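Local coordinates for protein FkbI (Streptomyces hygroscopicus, PDB 1R2J) that probably works as an FAD-dependent acyl-ACP dehydrogenase of the acyl-CoA dehydrogenase family in making the methoxymalonyl extender unit of the polyketide FK520, at residues D132-D137 and V199-G204. Residues are numbered along the deposited sequence; the frame is centred on the assembly and turned at random.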
ATOM      1  N   ASP A 132      -3.319 -23.241  24.675  1.00 54.83           N
ATOM      2  CA  ASP A 132      -4.232 -22.110  24.536  1.00 54.04           C
ATOM      3  C   ASP A 132      -3.465 -20.870  24.087  1.00 52.97           C
ATOM      4  O   ASP A 132      -4.043 -19.794  23.945  1.00 52.68           O
ATOM      5  CB  ASP A 132      -4.877 -21.799  25.889  1.00 55.03           C
ATOM      6  CG  ASP A 132      -3.842 -21.459  26.958  1.00 55.92           C
ATOM      7  OD1 ASP A 132      -4.229 -21.011  28.060  1.00 57.09           O
ATOM      8  OD2 ASP A 132      -2.632 -21.646  26.691  1.00 56.80           O
ATOM      9  N   THR A 133      -2.168 -21.031  23.850  1.00 51.21           N
ATOM     10  CA  THR A 133      -1.322 -19.900  23.500  1.00 49.74           C
ATOM     11  C   THR A 133      -0.338 -20.109  22.341  1.00 48.45           C
ATOM     12  O   THR A 133       0.191 -21.205  22.149  1.00 48.59           O
ATOM     13  CB  THR A 133      -0.536 -19.475  24.761  1.00 50.03           C
ATOM     14  OG1 THR A 133      -1.455 -19.186  25.823  1.00 51.58           O
ATOM     15  CG2 THR A 133       0.303 -18.250  24.497  1.00 50.99           C
ATOM     16  N   ALA A 134      -0.100 -19.043  21.577  1.00 45.73           N
ATOM     17  CA  ALA A 134       0.830 -19.092  20.453  1.00 43.92           C
ATOM     18  C   ALA A 134       2.061 -18.237  20.754  1.00 42.73           C
ATOM     19  O   ALA A 134       1.958 -17.169  21.361  1.00 42.84           O
ATOM     20  CB  ALA A 134       0.146 -18.602  19.179  1.00 43.42           C
ATOM     21  N   VAL A 135       3.227 -18.716  20.339  1.00 40.91           N
ATOM     22  CA  VAL A 135       4.467 -17.985  20.563  1.00 39.69           C
ATOM     23  C   VAL A 135       5.120 -17.651  19.223  1.00 38.92           C
ATOM     24  O   VAL A 135       5.472 -18.542  18.445  1.00 37.64           O
ATOM     25  CB  VAL A 135       5.457 -18.810  21.414  1.00 40.03           C
ATOM     26  CG1 VAL A 135       6.695 -17.983  21.718  1.00 38.92           C
ATOM     27  CG2 VAL A 135       4.789 -19.256  22.710  1.00 40.30           C
ATOM     28  N   VAL A 136       5.267 -16.360  18.947  1.00 38.34           N
ATOM     29  CA  VAL A 136       5.886 -15.925  17.700  1.00 37.51           C
ATOM     30  C   VAL A 136       7.244 -15.327  18.002  1.00 36.71           C
ATOM     31  O   VAL A 136       7.392 -14.541  18.936  1.00 36.19           O
ATOM     32  CB  VAL A 136       5.023 -14.870  16.964  1.00 37.94           C
ATOM     33  CG1 VAL A 136       4.659 -13.746  17.907  1.00 38.20           C
ATOM     34  CG2 VAL A 136       5.787 -14.323  15.758  1.00 36.00           C
ATOM     35  N   ASP A 137       8.236 -15.708  17.210  1.00 35.89           N
ATOM     36  CA  ASP A 137       9.584 -15.213  17.408  1.00 36.60           C
ATOM     37  C   ASP A 137      10.221 -14.918  16.057  1.00 35.85           C
ATOM     38  O   ASP A 137      10.312 -15.797  15.198  1.00 35.16           O
ATOM     39  CB  ASP A 137      10.417 -16.255  18.152  1.00 38.01           C
ATOM     40  CG  ASP A 137      11.695 -15.683  18.704  1.00 39.24           C
ATOM     41  OD1 ASP A 137      11.617 -14.898  19.671  1.00 42.01           O
ATOM     42  OD2 ASP A 137      12.774 -16.004  18.171  1.00 40.25           O
ATOM     43  N   VAL A 199       7.028 -13.657  21.792  1.00 41.15           N
ATOM     44  CA  VAL A 199       5.774 -12.966  22.066  1.00 40.89           C
ATOM     45  C   VAL A 199       4.638 -13.959  22.267  1.00 41.56           C
ATOM     46  O   VAL A 199       4.343 -14.760  21.380  1.00 42.20           O
ATOM     47  CB  VAL A 199       5.401 -12.013  20.908  1.00 40.21           C
ATOM     48  CG1 VAL A 199       4.050 -11.372  21.174  1.00 39.45           C
ATOM     49  CG2 VAL A 199       6.475 -10.947  20.749  1.00 37.55           C
ATOM     50  N   ARG A 200       4.000 -13.902  23.434  1.00 42.16           N
ATOM     51  CA  ARG A 200       2.895 -14.807  23.734  1.00 42.74           C
ATOM     52  C   ARG A 200       1.534 -14.170  23.464  1.00 41.91           C
ATOM     53  O   ARG A 200       1.234 -13.083  23.955  1.00 41.22           O
ATOM     54  CB  ARG A 200       2.943 -15.266  25.198  1.00 45.22           C
ATOM     55  CG  ARG A 200       4.088 -16.203  25.552  1.00 47.49           C
ATOM     56  CD  ARG A 200       5.390 -15.454  25.755  1.00 50.94           C
ATOM     57  NE  ARG A 200       6.495 -16.357  26.084  1.00 52.52           N
ATOM     58  CZ  ARG A 200       7.718 -15.951  26.415  1.00 52.94           C
ATOM     59  NH1 ARG A 200       7.997 -14.655  26.464  1.00 53.35           N
ATOM     60  NH2 ARG A 200       8.666 -16.840  26.694  1.00 54.47           N
ATOM     61  N   VAL A 201       0.714 -14.860  22.680  1.00 41.23           N
ATOM     62  CA  VAL A 201      -0.623 -14.381  22.357  1.00 41.36           C
ATOM     63  C   VAL A 201      -1.602 -15.549  22.346  1.00 41.34           C
ATOM     64  O   VAL A 201      -1.200 -16.706  22.228  1.00 41.75           O
ATOM     65  CB  VAL A 201      -0.660 -13.679  20.974  1.00 41.47           C
ATOM     66  CG1 VAL A 201       0.171 -12.413  21.014  1.00 40.76           C
ATOM     67  CG2 VAL A 201      -0.148 -14.614  19.899  1.00 41.06           C
ATOM     68  N   PRO A 202      -2.904 -15.261  22.485  1.00 41.75           N
ATOM     69  CA  PRO A 202      -3.925 -16.311  22.485  1.00 41.22           C
ATOM     70  C   PRO A 202      -3.860 -17.152  21.217  1.00 41.74           C
ATOM     71  O   PRO A 202      -3.537 -16.645  20.141  1.00 40.41           O
ATOM     72  CB  PRO A 202      -5.228 -15.522  22.577  1.00 40.98           C
ATOM     73  CG  PRO A 202      -4.831 -14.321  23.374  1.00 41.84           C
ATOM     74  CD  PRO A 202      -3.505 -13.943  22.758  1.00 41.42           C
ATOM     75  N   ALA A 203      -4.165 -18.439  21.344  1.00 41.82           N
ATOM     76  CA  ALA A 203      -4.153 -19.329  20.192  1.00 40.95           C
ATOM     77  C   ALA A 203      -5.131 -18.792  19.151  1.00 40.03           C
ATOM     78  O   ALA A 203      -4.997 -19.070  17.954  1.00 40.39           O
ATOM     79  CB  ALA A 203      -4.552 -20.742  20.613  1.00 41.56           C
ATOM     80  N   GLY A 204      -6.107 -18.016  19.614  1.00 38.20           N
ATOM     81  CA  GLY A 204      -7.097 -17.449  18.716  1.00 36.75           C
ATOM     82  C   GLY A 204      -6.543 -16.349  17.829  1.00 36.35           C
ATOM     83  O   GLY A 204      -7.190 -15.932  16.865  1.00 36.12           O
TER
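A134 and V201 form an antiparallel hydrogen-bonded pair: A134 N reaches V201 O at 2.7 Å, nearly along the C=O axis, and V201 N returns to A134 O at 2.9 Å, in the carbonyl plane. Two residues further along, V136 and V199 repeat the exchange, with V199 N 3.0 Å from V136 O. Between these pairs lies the non-hydrogen-bonded pair V135-R200, where the CA of V135 approaches V199 O in a CA-H...O contact. At the far end the 3-10 turn begins, and A203 N still donates to D132 O, but from 48° out of the carbonyl plane.

T133 can be traced outward from its backbone. Its CB stands 3.8 Å from V201 O. OG1 sits beside its own N and anti to the carbonyl carbon (chi1 -56°), and donates to D132 OD2 from above the carboxylate plane. This leaves CG2 anti to the backbone N, and the methyl reaches over to the other strand, 3.1 Å from V201 O, and meets the CB of R200. Replacing T133 by alanine removes both OG1 and CG2, and is likely to leave D132 OD2 without this hydroxyl donor and to uncover V201 O and the CB of R200 on that side.

On the face shared by A134, V136, V199 and V201, V136 and V199 lie side by side, CG1 of V136 being 3.5 Å from CB of V199. CG2 of V201 meets the CB of A134, and V201 packs further on V166 and V168 of strand 164-169, which belongs to another sheet. The contact thus ties strand 199-202 to strand 133-143 in the beta-rich middle domain of the acyl-CoA dehydrogenase fold, about 13 Å from FAD at the V136 side chain. Five backbone N-H...O bonds join the segments, so the join rests on main-chain polarity along the strand edges and on apolar contact across that aliphatic face.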